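Local coordinates for protein nucleoside diphosphate kinase (Pyrobaculum aerophilum, PDB 1XQI) that probably transfers the gamma phosphate of ATP to nucleoside diphosphates by a ping-pong mechanism through a phosphohistidine intermediate, at residues A[76-81]-A[86-91]; A[16-21]-A[129-134]; A[36-41]-A[150-155]; A[90-95]-A[101-106]. The protein carries 6 engineered substitutions. One frame throughout, in Å; residues are numbered along the deposited sequence.

Contact 1 of 4, residues A[76-81]-A[86-91]; sequences KLLKAY and IDPRAK
Tyr81 and Ile86 bring the two backbones together, their CA atoms 4.7 Å apart, and Ile86 N donates to Tyr81 O over 2.7 Å in a bent hydrogen bond, 134° at the hydrogen. The Tyr81 ring carries most of the side-chain contact. Its CG lies anti to the carbonyl carbon (chi1 -78°), which directs the ring between Ile86, Pro88 and Lys91. Ile86 meets the CD2 side of the ring, where its CD1 comes within 3.4 Å of Tyr81 CD2, while its CG2 branch lies over one face near the rim. Leu77 CD1, from the same helix as the ring, takes the opposite face. At the ring edge, Pro88 CB is 3.4 Å from Tyr81 CD1; the proline ring also touches Leu78 CD2 through CB and CG. Farther out, Lys91 CG packs 3.4 Å from Tyr81 OH before its chain turns off at chi2 and carries NZ to Glu162 O. Shortening Tyr81 to an alanine is likely to open a gap between Ile86 and Pro88 and to leave Leu77 CD1 without the ring face it packs on. Asp87 caps the short helix, its OD2 accepting from Arg89 N. This turn lies in the insert, residues 68-100, joining helix 67-84 to helix 88-92; Ala161 of helix 157-162 packs on both Tyr81 and Ile86, and Leu77 and Leu78 reach helix 97-112.

Contact 2 of 4, residues A[16-21]-A[129-134]; sequences EKTLLI and EIVRKL
Val131 sets its two methyl groups against two side chains of strand 17-22, Thr18 and Leu20, which lie on the same side of the strand. Its CG2 meets Thr18 CG2 tip to tip at 3.6 Å, and its CG1 lies 3.9 Å from Leu20 CD1, where the two chains cross at a slant. The valine torsion explains this division: with CG1 anti to the backbone N (chi1 174°), the two methyls fork, one to each strand residue. Thr18 presents its methyl because OG1 is the branch turned anti to the backbone N, at -171°. Leu19, between them in sequence, points to the other side of the sheet, onto Val119. The packing is that of a helix laid on the antiparallel sheet of a ferredoxin-like alpha/beta sandwich, the core fold of NDP kinases: strand 17-22 pairs with 117-123 on one flank and with 171-173 on the other, while helix 127-135 packs on one face. Leu122 of strand 117-123 also touches Val131, and Phe39 of helix 32-42 packs against Leu20, which closes the apolar layer from a second helix. Just before the strand, Glu16 OE2 accepts from Val128 N, the residue preceding segment 129-134, and lies 5.0 Å from Glu129 OE1, a like charge; Glu129 OE2 forms a salt bridge with Arg126. Arg132, which probably binds ATP, follows Val131 directly, and its side chain touches Asp175.

Contact 3 of 4, residues A[36-41]-A[150-155]; sequences ISRFKK and GDYSID. Engineered in segment 36-41: Lys40 (natural residue Glu).
Arg38 reaches across from its helix to Asp151 and forms a salt bridge in which one carboxylate oxygen serves both terminal nitrogens. Arg38 NH2 donates to Asp151 OD1 over 3.0 Å at 154°, with the oxygen close to the guanidinium plane; the oxygen is met on its anti side. Arg38 NH1 adds a weak bond of 3.3 Å to the same OD1. The two flat groups are steeply inclined, 71° between planes, so this is not the parallel two-oxygen pairing of a guanidinium with a carboxylate. The second oxygen, OD2, is engaged elsewhere and accepts from Gly146 N. Tyr152 packs on the guanidinium: its CE1 lies over one face, 3.6 Å from Arg38 NH1, with the ring tilted by 52° against it. Bends at chi2 and chi3 fold the arginine chain into this position. A methionine in its place would probably leave Asp151 OD1 without its cationic partner and Tyr152 without the flat group it lies against. The engineered Lys40, elsewhere on the helix, bridges to Asp33 of the second subunit and donates to Gly30 O of that subunit. Tyr152 O accepts from Arg29 NH1, which ties segment 150-155 to the chain just before helix 32-42. Between helices 32-42 and 148-152, Ile148 packs on Arg38 and Phe39, and beneath them Ile36 and Phe39 rest on strand 117-123.

Contact 4 of 4, residues A[90-95]-A[101-106]; sequences AKIGTD and GRIIKR
Ile103 pushes one methyl, CD1, into the bend formed by Ile92 and Thr94, and that single atom makes the nearest approaches. It lies 3.5 Å from Ile92 O, 4.0 Å from Ile92 CB and 4.1 Å from Thr94 CG2, touching both a carbonyl and two side chains. An extended Ile103 chain puts it there. Ile92 has the less usual first torsion, 43°, which sets CG1 between the backbone N and the carbonyl carbon and turns CG2 beside the N. The longer branch of Ile92 therefore does not make the nearest contact with Ile103; its CB does. Thr94 likewise offers carbon, for its OG1 is the branch anti to the backbone N (chi1 175°). That oxygen accepts a hydrogen bond from Asp96 N, with a weak one to Glu99 OE1, while the Thr94 and Ile103 side chains run antiparallel past one another. Between Ile92 and Thr94, Gly93 has a positive phi of 88°, a conformation in which a side chain would press on the preceding carbonyl oxygen, which by itself calls for glycine. Val100 extends the apolar patch, touching Ile92 and Thr94, and Tyr81 lies against Ile92 from helix 67-84. The motif is a pair of consecutive helices, 88-92 in the insert of residues 68-100 and 97-112 after it, packed against each other across a tight glycine-containing connection.

How the contacts relate
The contacts form two groups about 30 Å apart, centre to centre. Contacts 1 and 4, 9 Å apart, share Ala90 and Lys91 on helix 88-92, and the Arg89-Asp95 salt bridge joins them; together they pack helices 67-84, 88-92 and 97-112 against one another. Contacts 2 and 3, 13 Å apart, belong to the core sandwich, where Phe39 packs on Leu134. Along the chain their segments alternate, 16-21, 36-41, 129-134, 150-155, and contacts 1 and 4 fall within the loops they close. Contacts 1 and 4 thus join residues close in sequence, contact 4 linking the insert to helix 97-112, whereas contact 2 joins helix to sheet and contact 3 helix to helix, each over more than 100 residues.

Contact 1 of 4, residues A[76-81]-A[86-91]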
loop_
_atom_site.group_PDB
_atom_site.type_symbol
_atom_site.label_atom_id
_atom_site.label_comp_id
_atom_site.label_asym_id
_atom_site.label_seq_id
_atom_site.Cartn_x
_atom_site.Cartn_y
_atom_site.Cartn_z
ATOM N N LYS A 76 17.049 2.858 28.681
ATOM C CA LYS A 76 17.672 3.427 27.486
ATOM C C LYS A 76 17.566 4.960 27.487
ATOM O O LYS A 76 18.584 5.643 27.275
ATOM C CB LYS A 76 17.073 2.769 26.235
ATOM C CG LYS A 76 17.267 3.480 24.899
ATOM C CD LYS A 76 17.004 2.492 23.718
ATOM C CE LYS A 76 16.345 3.180 22.515
ATOM N NZ LYS A 76 16.955 4.509 22.212
ATOM N N LEU A 77 16.371 5.491 27.786
ATOM C CA LEU A 77 16.178 6.943 27.935
ATOM C C LEU A 77 16.984 7.538 29.100
ATOM O O LEU A 77 17.510 8.651 28.996
ATOM C CB LEU A 77 14.684 7.307 28.067
ATOM C CG LEU A 77 14.293 8.791 28.279
ATOM C CD1 LEU A 77 14.882 9.739 27.216
ATOM C CD2 LEU A 77 12.802 8.997 28.327
ATOM N N LEU A 78 17.069 6.786 30.196
ATOM C CA LEU A 78 17.808 7.209 31.371
ATOM C C LEU A 78 19.316 7.263 31.100
ATOM O O LEU A 78 19.989 8.220 31.519
ATOM C CB LEU A 78 17.490 6.330 32.596
ATOM C CG LEU A 78 16.102 6.455 33.267
ATOM C CD1 LEU A 78 15.960 5.433 34.350
ATOM C CD2 LEU A 78 15.818 7.852 33.813
ATOM N N LYS A 79 19.825 6.260 30.379
ATOM C CA LYS A 79 21.213 6.259 29.918
ATOM C C LYS A 79 21.442 7.454 28.982
ATOM O O LYS A 79 22.435 8.191 29.140
ATOM C CB LYS A 79 21.572 4.934 29.218
ATOM N N ALA A 80 20.516 7.651 28.031
ATOM C CA ALA A 80 20.545 8.810 27.153
ATOM C C ALA A 80 20.650 10.116 27.966
ATOM O O ALA A 80 21.617 10.873 27.793
ATOM C CB ALA A 80 19.353 8.818 26.199
ATOM N N TYR A 81 19.704 10.365 28.880
ATOM C CA TYR A 81 19.768 11.573 29.753
ATOM C C TYR A 81 21.109 11.799 30.485
ATOM O O TYR A 81 21.579 12.937 30.630
ATOM C CB TYR A 81 18.643 11.563 30.790
ATOM C CG TYR A 81 17.284 11.961 30.280
ATOM C CD1 TYR A 81 16.143 11.714 31.034
ATOM C CD2 TYR A 81 17.132 12.575 29.042
ATOM C CE1 TYR A 81 14.899 12.085 30.580
ATOM C CE2 TYR A 81 15.886 12.950 28.577
ATOM C CZ TYR A 81 14.776 12.703 29.345
ATOM O OH TYR A 81 13.546 13.086 28.874
ATOM N N ILE A 86 21.209 15.519 31.280
ATOM C CA ILE A 86 19.829 15.928 31.647
ATOM C C ILE A 86 19.375 15.198 32.920
ATOM O O ILE A 86 19.577 13.984 33.072
ATOM C CB ILE A 86 18.770 15.678 30.538
ATOM C CG1 ILE A 86 19.245 16.168 29.154
ATOM C CG2 ILE A 86 17.416 16.322 30.948
ATOM C CD1 ILE A 86 18.649 15.374 27.956
ATOM N N ASP A 87 18.796 15.944 33.846
ATOM C CA ASP A 87 18.226 15.328 35.035
ATOM C C ASP A 87 16.773 14.890 34.712
ATOM O O ASP A 87 15.881 15.729 34.548
ATOM C CB ASP A 87 18.299 16.280 36.241
ATOM C CG ASP A 87 17.441 15.821 37.392
ATOM O OD1 ASP A 87 17.049 16.677 38.214
ATOM O OD2 ASP A 87 17.130 14.606 37.476
ATOM N N PRO A 88 16.539 13.572 34.654
ATOM C CA PRO A 88 15.209 13.071 34.295
ATOM C C PRO A 88 14.127 13.569 35.275
ATOM O O PRO A 88 12.978 13.750 34.895
ATOM C CB PRO A 88 15.364 11.539 34.360
ATOM C CG PRO A 88 16.663 11.284 35.109
ATOM C CD PRO A 88 17.501 12.500 35.007
ATOM N N ARG A 89 14.506 13.842 36.513
ATOM C CA ARG A 89 13.535 14.361 37.488
ATOM C C ARG A 89 13.046 15.782 37.162
ATOM O O ARG A 89 11.866 16.078 37.345
ATOM C CB ARG A 89 14.058 14.254 38.932
ATOM C CG ARG A 89 14.172 12.805 39.458
ATOM C CD ARG A 89 14.430 12.774 40.940
ATOM N NE ARG A 89 15.825 13.106 41.198
ATOM C CZ ARG A 89 16.689 12.362 41.902
ATOM N NH1 ARG A 89 16.324 11.207 42.488
ATOM N NH2 ARG A 89 17.947 12.793 42.023
ATOM N N ALA A 90 13.949 16.633 36.670
ATOM C CA ALA A 90 13.606 18.008 36.213
ATOM C C ALA A 90 12.891 17.955 34.878
ATOM O O ALA A 90 11.910 18.722 34.631
ATOM C CB ALA A 90 14.842 18.927 36.128
ATOM N N LYS A 91 13.343 17.021 34.036
ATOM C CA LYS A 91 12.817 16.892 32.669
ATOM C C LYS A 91 11.413 16.300 32.543
ATOM O O LYS A 91 10.587 16.857 31.806
ATOM C CB LYS A 91 13.781 16.140 31.771
ATOM C CG LYS A 91 13.402 16.158 30.296
ATOM C CD LYS A 91 13.580 17.542 29.647
ATOM C CE LYS A 91 13.867 17.375 28.172
ATOM N NZ LYS A 91 13.480 18.580 27.444
#

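Contact 2 of 4, residues A[16-21]-A[129-134]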
loop_
_atom_site.group_PDB
_atom_site.type_symbol
_atom_site.label_atom_id
_atom_site.label_comp_id
_atom_site.label_asym_id
_atom_site.label_seq_id
_atom_site.Cartn_x
_atom_site.Cartn_y
_atom_site.Cartn_z
ATOM N N GLU A 16 8.274 -17.740 7.121
ATOM C CA GLU A 16 8.220 -16.708 8.166
ATOM C C GLU A 16 7.768 -15.329 7.630
ATOM O O GLU A 16 7.995 -14.992 6.468
ATOM C CB GLU A 16 9.611 -16.656 8.839
ATOM C CG GLU A 16 9.947 -15.416 9.637
ATOM C CD GLU A 16 11.258 -15.533 10.441
ATOM O OE1 GLU A 16 11.646 -16.659 10.828
ATOM O OE2 GLU A 16 11.920 -14.493 10.698
ATOM N N LYS A 17 7.103 -14.554 8.475
ATOM C CA LYS A 17 6.469 -13.304 8.094
ATOM C C LYS A 17 6.851 -12.284 9.120
ATOM O O LYS A 17 7.173 -12.629 10.260
ATOM C CB LYS A 17 4.956 -13.437 8.180
ATOM C CG LYS A 17 4.314 -13.976 6.979
ATOM C CD LYS A 17 2.812 -14.002 7.111
ATOM C CE LYS A 17 2.302 -15.419 7.195
ATOM N NZ LYS A 17 2.254 -15.823 8.597
ATOM N N THR A 18 6.753 -11.016 8.785
ATOM C CA THR A 18 7.012 -10.000 9.797
ATOM C C THR A 18 6.149 -8.782 9.538
ATOM O O THR A 18 5.648 -8.607 8.438
ATOM C CB THR A 18 8.518 -9.625 9.859
ATOM O OG1 THR A 18 8.764 -8.793 11.004
ATOM C CG2 THR A 18 8.970 -8.933 8.534
ATOM N N LEU A 19 5.964 -7.950 10.551
ATOM C CA LEU A 19 5.122 -6.780 10.412
ATOM C C LEU A 19 6.016 -5.549 10.364
ATOM O O LEU A 19 6.887 -5.340 11.250
ATOM C CB LEU A 19 4.176 -6.707 11.617
ATOM C CG LEU A 19 3.003 -5.721 11.745
ATOM C CD1 LEU A 19 3.468 -4.310 11.924
ATOM C CD2 LEU A 19 2.072 -5.846 10.557
ATOM N N LEU A 20 5.787 -4.729 9.345
ATOM C CA LEU A 20 6.458 -3.454 9.213
ATOM C C LEU A 20 5.435 -2.318 9.155
ATOM O O LEU A 20 4.445 -2.415 8.448
ATOM C CB LEU A 20 7.375 -3.455 7.968
ATOM C CG LEU A 20 8.148 -2.132 7.903
ATOM C CD1 LEU A 20 9.636 -2.197 8.369
ATOM C CD2 LEU A 20 7.973 -1.550 6.521
ATOM N N ILE A 21 5.683 -1.239 9.900
ATOM C CA ILE A 21 4.815 -0.037 9.877
ATOM C C ILE A 21 5.603 1.168 9.406
ATOM O O ILE A 21 6.630 1.497 10.004
ATOM C CB ILE A 21 4.282 0.328 11.278
ATOM C CG1 ILE A 21 3.652 -0.918 11.929
ATOM C CG2 ILE A 21 3.305 1.538 11.180
ATOM C CD1 ILE A 21 3.097 -0.697 13.309
ATOM N N GLU A 129 14.689 -11.062 10.975
ATOM C CA GLU A 129 16.058 -10.560 10.989
ATOM C C GLU A 129 16.381 -9.725 9.726
ATOM O O GLU A 129 17.050 -8.678 9.839
ATOM C CB GLU A 129 17.090 -11.678 11.026
ATOM C CG GLU A 129 16.887 -12.741 12.006
ATOM C CD GLU A 129 17.521 -14.050 11.500
ATOM O OE1 GLU A 129 16.837 -15.120 11.637
ATOM O OE2 GLU A 129 18.677 -14.002 10.934
ATOM N N ILE A 130 15.966 -10.238 8.555
ATOM C CA ILE A 130 16.234 -9.604 7.254
ATOM C C ILE A 130 15.789 -8.130 7.285
ATOM O O ILE A 130 16.621 -7.212 7.113
ATOM C CB ILE A 130 15.543 -10.352 6.055
ATOM C CG1 ILE A 130 16.213 -11.683 5.736
ATOM C CG2 ILE A 130 15.493 -9.443 4.812
ATOM C CD1 ILE A 130 17.709 -11.615 5.723
ATOM N N VAL A 131 14.496 -7.942 7.549
ATOM C CA VAL A 131 13.859 -6.646 7.782
ATOM C C VAL A 131 14.508 -5.829 8.911
ATOM O O VAL A 131 14.750 -4.630 8.761
ATOM C CB VAL A 131 12.319 -6.810 7.986
ATOM C CG1 VAL A 131 11.668 -5.510 8.382
ATOM C CG2 VAL A 131 11.667 -7.409 6.692
ATOM N N ARG A 132 14.795 -6.440 10.047
ATOM C CA ARG A 132 15.623 -5.750 11.023
ATOM C C ARG A 132 16.995 -5.320 10.480
ATOM O O ARG A 132 17.449 -4.194 10.751
ATOM C CB ARG A 132 15.772 -6.584 12.276
ATOM C CG ARG A 132 14.609 -6.458 13.214
ATOM C CD ARG A 132 14.765 -7.510 14.297
ATOM N NE ARG A 132 14.797 -6.868 15.599
ATOM C CZ ARG A 132 15.876 -6.810 16.366
ATOM N NH1 ARG A 132 17.026 -7.371 15.971
ATOM N NH2 ARG A 132 15.799 -6.197 17.531
ATOM N N LYS A 133 17.644 -6.183 9.700
ATOM C CA LYS A 133 18.928 -5.838 9.095
ATOM C C LYS A 133 18.773 -4.665 8.111
ATOM O O LYS A 133 19.537 -3.676 8.186
ATOM C CB LYS A 133 19.592 -7.052 8.423
ATOM C CG LYS A 133 21.091 -6.867 8.072
ATOM C CD LYS A 133 21.595 -7.905 7.032
ATOM C CE LYS A 133 20.565 -8.026 5.841
ATOM N NZ LYS A 133 21.001 -8.940 4.774
ATOM N N LEU A 134 17.795 -4.764 7.205
ATOM C CA LEU A 134 17.590 -3.734 6.198
ATOM C C LEU A 134 17.254 -2.342 6.776
ATOM O O LEU A 134 17.606 -1.313 6.177
ATOM C CB LEU A 134 16.511 -4.170 5.220
ATOM C CG LEU A 134 16.910 -4.838 3.906
ATOM C CD1 LEU A 134 18.075 -5.754 4.098
ATOM C CD2 LEU A 134 15.735 -5.601 3.256
#

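Contact 3 of 4, residues A[36-41]-A[150-155]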
loop_
_atom_site.group_PDB
_atom_site.type_symbol
_atom_site.label_atom_id
_atom_site.label_comp_id
_atom_site.label_asym_id
_atom_site.label_seq_id
_atom_site.Cartn_x
_atom_site.Cartn_y
_atom_site.Cartn_z
ATOM N N ILE A 36 9.163 0.193 0.084
ATOM C CA ILE A 36 8.656 -0.980 -0.571
ATOM C C ILE A 36 9.690 -1.472 -1.582
ATOM O O ILE A 36 9.963 -2.678 -1.643
ATOM C CB ILE A 36 7.315 -0.714 -1.222
ATOM C CG1 ILE A 36 6.274 -0.521 -0.117
ATOM C CG2 ILE A 36 6.888 -1.902 -2.141
ATOM C CD1 ILE A 36 4.877 -0.272 -0.642
ATOM N N SER A 37 10.324 -0.571 -2.335
ATOM C CA SER A 37 11.330 -1.036 -3.288
ATOM C C SER A 37 12.508 -1.863 -2.669
ATOM O O SER A 37 12.961 -2.853 -3.244
ATOM C CB SER A 37 11.827 0.110 -4.164
ATOM O OG SER A 37 13.078 -0.233 -4.725
ATOM N N ARG A 38 13.003 -1.467 -1.502
ATOM C CA ARG A 38 14.104 -2.203 -0.875
ATOM C C ARG A 38 13.688 -3.630 -0.527
ATOM O O ARG A 38 14.512 -4.556 -0.652
ATOM C CB ARG A 38 14.637 -1.484 0.344
ATOM C CG ARG A 38 14.542 -0.005 0.221
ATOM C CD ARG A 38 15.824 0.708 -0.180
ATOM N NE ARG A 38 16.690 0.799 0.986
ATOM C CZ ARG A 38 17.563 1.771 1.260
ATOM N NH1 ARG A 38 17.760 2.830 0.450
ATOM N NH2 ARG A 38 18.257 1.642 2.382
ATOM N N PHE A 39 12.421 -3.831 -0.142
ATOM C CA PHE A 39 12.016 -5.149 0.298
ATOM C C PHE A 39 11.776 -6.049 -0.921
ATOM O O PHE A 39 12.189 -7.201 -0.956
ATOM C CB PHE A 39 10.790 -5.067 1.217
ATOM C CG PHE A 39 11.033 -4.285 2.504
ATOM C CD1 PHE A 39 10.132 -3.300 2.926
ATOM C CD2 PHE A 39 12.161 -4.529 3.304
ATOM C CE1 PHE A 39 10.337 -2.600 4.146
ATOM C CE2 PHE A 39 12.393 -3.823 4.522
ATOM C CZ PHE A 39 11.478 -2.858 4.944
ATOM N N LYS A 40 11.129 -5.499 -1.942
ATOM C CA LYS A 40 10.907 -6.192 -3.204
ATOM C C LYS A 40 12.254 -6.622 -3.789
ATOM O O LYS A 40 12.405 -7.749 -4.265
ATOM C CB LYS A 40 10.191 -5.281 -4.208
ATOM C CG LYS A 40 10.314 -5.781 -5.663
ATOM C CD LYS A 40 9.692 -4.851 -6.669
ATOM C CE LYS A 40 10.666 -3.823 -7.214
ATOM N NZ LYS A 40 9.905 -2.849 -8.110
ATOM N N LYS A 41 13.249 -5.733 -3.736
ATOM C CA LYS A 41 14.526 -6.080 -4.307
ATOM C C LYS A 41 15.232 -7.187 -3.583
ATOM O O LYS A 41 15.994 -7.899 -4.197
ATOM C CB LYS A 41 15.417 -4.861 -4.503
ATOM C CG LYS A 41 15.042 -4.182 -5.737
ATOM C CD LYS A 41 15.475 -2.729 -5.759
ATOM C CE LYS A 41 15.091 -2.141 -7.155
ATOM N NZ LYS A 41 15.513 -0.745 -7.218
ATOM N N GLY A 150 19.526 4.869 7.990
ATOM C CA GLY A 150 20.687 5.733 7.658
ATOM C C GLY A 150 20.502 6.519 6.352
ATOM O O GLY A 150 21.037 7.619 6.182
ATOM N N ASP A 151 19.779 5.958 5.405
ATOM C CA ASP A 151 19.599 6.659 4.143
ATOM C C ASP A 151 18.490 7.699 4.183
ATOM O O ASP A 151 18.552 8.659 3.409
ATOM C CB ASP A 151 19.397 5.702 2.954
ATOM C CG ASP A 151 20.598 4.840 2.687
ATOM O OD1 ASP A 151 20.383 3.691 2.268
ATOM O OD2 ASP A 151 21.760 5.270 2.911
ATOM N N TYR A 152 17.493 7.535 5.054
ATOM C CA TYR A 152 16.294 8.424 4.999
ATOM C C TYR A 152 16.017 9.324 6.187
ATOM O O TYR A 152 14.976 9.987 6.246
ATOM C CB TYR A 152 14.998 7.654 4.659
ATOM C CG TYR A 152 15.025 7.023 3.312
ATOM C CD1 TYR A 152 15.303 5.678 3.162
ATOM C CD2 TYR A 152 14.785 7.776 2.174
ATOM C CE1 TYR A 152 15.342 5.089 1.894
ATOM C CE2 TYR A 152 14.825 7.198 0.902
ATOM C CZ TYR A 152 15.116 5.861 0.780
ATOM O OH TYR A 152 15.171 5.306 -0.478
ATOM N N SER A 153 16.934 9.396 7.127
ATOM C CA SER A 153 16.674 10.153 8.314
ATOM C C SER A 153 17.991 10.531 8.927
ATOM O O SER A 153 19.002 9.768 8.804
ATOM C CB SER A 153 15.836 9.314 9.306
ATOM O OG SER A 153 15.651 10.010 10.518
ATOM N N ILE A 154 17.962 11.698 9.599
ATOM C CA ILE A 154 19.124 12.281 10.279
ATOM C C ILE A 154 18.780 12.583 11.737
ATOM O O ILE A 154 19.447 13.409 12.383
ATOM C CB ILE A 154 19.612 13.607 9.562
ATOM C CG1 ILE A 154 18.495 14.649 9.547
ATOM C CG2 ILE A 154 20.103 13.287 8.156
ATOM C CD1 ILE A 154 18.841 15.968 8.807
ATOM N N ASP A 155 17.709 11.954 12.222
ATOM C CA ASP A 155 17.254 12.134 13.584
ATOM C C ASP A 155 18.189 11.468 14.597
ATOM O O ASP A 155 18.923 10.525 14.277
ATOM C CB ASP A 155 15.820 11.653 13.763
ATOM C CG ASP A 155 15.137 12.326 14.945
ATOM O OD1 ASP A 155 15.550 13.473 15.302
ATOM O OD2 ASP A 155 14.193 11.723 15.513
#

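Contact 4 of 4, residues A[90-95]-A[101-106]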
loop_
_atom_site.group_PDB
_atom_site.type_symbol
_atom_site.label_atom_id
_atom_site.label_comp_id
_atom_site.label_asym_id
_atom_site.label_seq_id
_atom_site.Cartn_x
_atom_site.Cartn_y
_atom_site.Cartn_z
ATOM N N ALA A 90 13.949 16.633 36.670
ATOM C CA ALA A 90 13.606 18.008 36.213
ATOM C C ALA A 90 12.891 17.955 34.878
ATOM O O ALA A 90 11.910 18.722 34.631
ATOM C CB ALA A 90 14.842 18.927 36.128
ATOM N N LYS A 91 13.343 17.021 34.036
ATOM C CA LYS A 91 12.817 16.892 32.669
ATOM C C LYS A 91 11.413 16.300 32.543
ATOM O O LYS A 91 10.587 16.857 31.806
ATOM C CB LYS A 91 13.781 16.140 31.771
ATOM C CG LYS A 91 13.402 16.158 30.296
ATOM C CD LYS A 91 13.580 17.542 29.647
ATOM C CE LYS A 91 13.867 17.375 28.172
ATOM N NZ LYS A 91 13.480 18.580 27.444
ATOM N N ILE A 92 11.140 15.186 33.235
ATOM C CA ILE A 92 9.885 14.458 33.043
ATOM C C ILE A 92 9.222 14.063 34.361
ATOM O O ILE A 92 8.241 13.304 34.375
ATOM C CB ILE A 92 10.064 13.193 32.165
ATOM C CG1 ILE A 92 11.334 12.416 32.557
ATOM C CG2 ILE A 92 10.023 13.533 30.673
ATOM C CD1 ILE A 92 11.370 10.995 31.993
ATOM N N GLY A 93 9.776 14.518 35.470
ATOM C CA GLY A 93 9.138 14.328 36.760
ATOM C C GLY A 93 9.435 13.041 37.517
ATOM O O GLY A 93 9.068 12.926 38.704
ATOM N N THR A 94 10.081 12.070 36.866
ATOM C CA THR A 94 10.412 10.812 37.542
ATOM C C THR A 94 11.764 10.244 37.074
ATOM O O THR A 94 12.220 10.565 35.987
ATOM C CB THR A 94 9.305 9.734 37.327
ATOM O OG1 THR A 94 9.736 8.489 37.908
ATOM C CG2 THR A 94 9.023 9.513 35.826
ATOM N N ASP A 95 12.398 9.391 37.866
ATOM C CA ASP A 95 13.521 8.586 37.334
ATOM C C ASP A 95 13.263 7.083 37.447
ATOM O O ASP A 95 14.200 6.285 37.321
ATOM C CB ASP A 95 14.880 8.941 37.980
ATOM C CG ASP A 95 14.876 8.800 39.518
ATOM O OD1 ASP A 95 15.812 9.343 40.148
ATOM O OD2 ASP A 95 13.965 8.170 40.105
ATOM N N GLY A 101 9.185 4.366 31.010
ATOM C CA GLY A 101 8.600 3.555 29.969
ATOM C C GLY A 101 7.142 3.922 29.665
ATOM O O GLY A 101 6.696 3.849 28.504
ATOM N N ARG A 102 6.393 4.334 30.680
ATOM C CA ARG A 102 4.991 4.694 30.449
ATOM C C ARG A 102 4.921 6.069 29.766
ATOM O O ARG A 102 4.044 6.316 28.945
ATOM C CB ARG A 102 4.151 4.629 31.741
ATOM C CG ARG A 102 3.959 3.224 32.288
ATOM C CD ARG A 102 3.093 3.105 33.572
ATOM N NE ARG A 102 2.287 1.884 33.478
ATOM C CZ ARG A 102 2.380 0.851 34.296
ATOM N NH1 ARG A 102 3.233 0.907 35.338
ATOM N NH2 ARG A 102 1.609 -0.222 34.090
ATOM N N ILE A 103 5.868 6.934 30.088
ATOM C CA ILE A 103 5.944 8.249 29.463
ATOM C C ILE A 103 6.343 8.127 27.985
ATOM O O ILE A 103 5.701 8.761 27.120
ATOM C CB ILE A 103 6.891 9.245 30.235
ATOM C CG1 ILE A 103 6.370 9.503 31.659
ATOM C CG2 ILE A 103 7.020 10.547 29.479
ATOM C CD1 ILE A 103 7.029 10.642 32.389
ATOM N N ILE A 104 7.385 7.328 27.708
ATOM C CA ILE A 104 7.771 6.979 26.346
ATOM C C ILE A 104 6.601 6.357 25.565
ATOM O O ILE A 104 6.339 6.744 24.405
ATOM C CB ILE A 104 8.937 5.940 26.319
ATOM C CG1 ILE A 104 10.216 6.509 26.962
ATOM C CG2 ILE A 104 9.165 5.400 24.869
ATOM C CD1 ILE A 104 11.283 5.468 27.141
ATOM N N LYS A 105 5.902 5.404 26.183
ATOM C CA LYS A 105 4.758 4.796 25.504
ATOM C C LYS A 105 3.706 5.858 25.084
ATOM O O LYS A 105 3.155 5.785 23.988
ATOM C CB LYS A 105 4.140 3.647 26.319
ATOM C CG LYS A 105 2.929 2.993 25.648
ATOM C CD LYS A 105 2.761 1.560 26.085
ATOM C CE LYS A 105 1.453 1.014 25.625
ATOM N NZ LYS A 105 1.369 -0.466 25.949
ATOM N N ARG A 106 3.457 6.848 25.941
ATOM C CA ARG A 106 2.517 7.940 25.629
ATOM C C ARG A 106 2.995 8.802 24.480
ATOM O O ARG A 106 2.180 9.291 23.687
ATOM C CB ARG A 106 2.224 8.802 26.871
ATOM C CG ARG A 106 1.146 8.169 27.781
ATOM C CD ARG A 106 1.071 8.739 29.239
ATOM N NE ARG A 106 0.852 10.188 29.236
ATOM C CZ ARG A 106 -0.287 10.783 28.876
ATOM N NH1 ARG A 106 -1.339 10.050 28.501
ATOM N NH2 ARG A 106 -0.371 12.115 28.887
#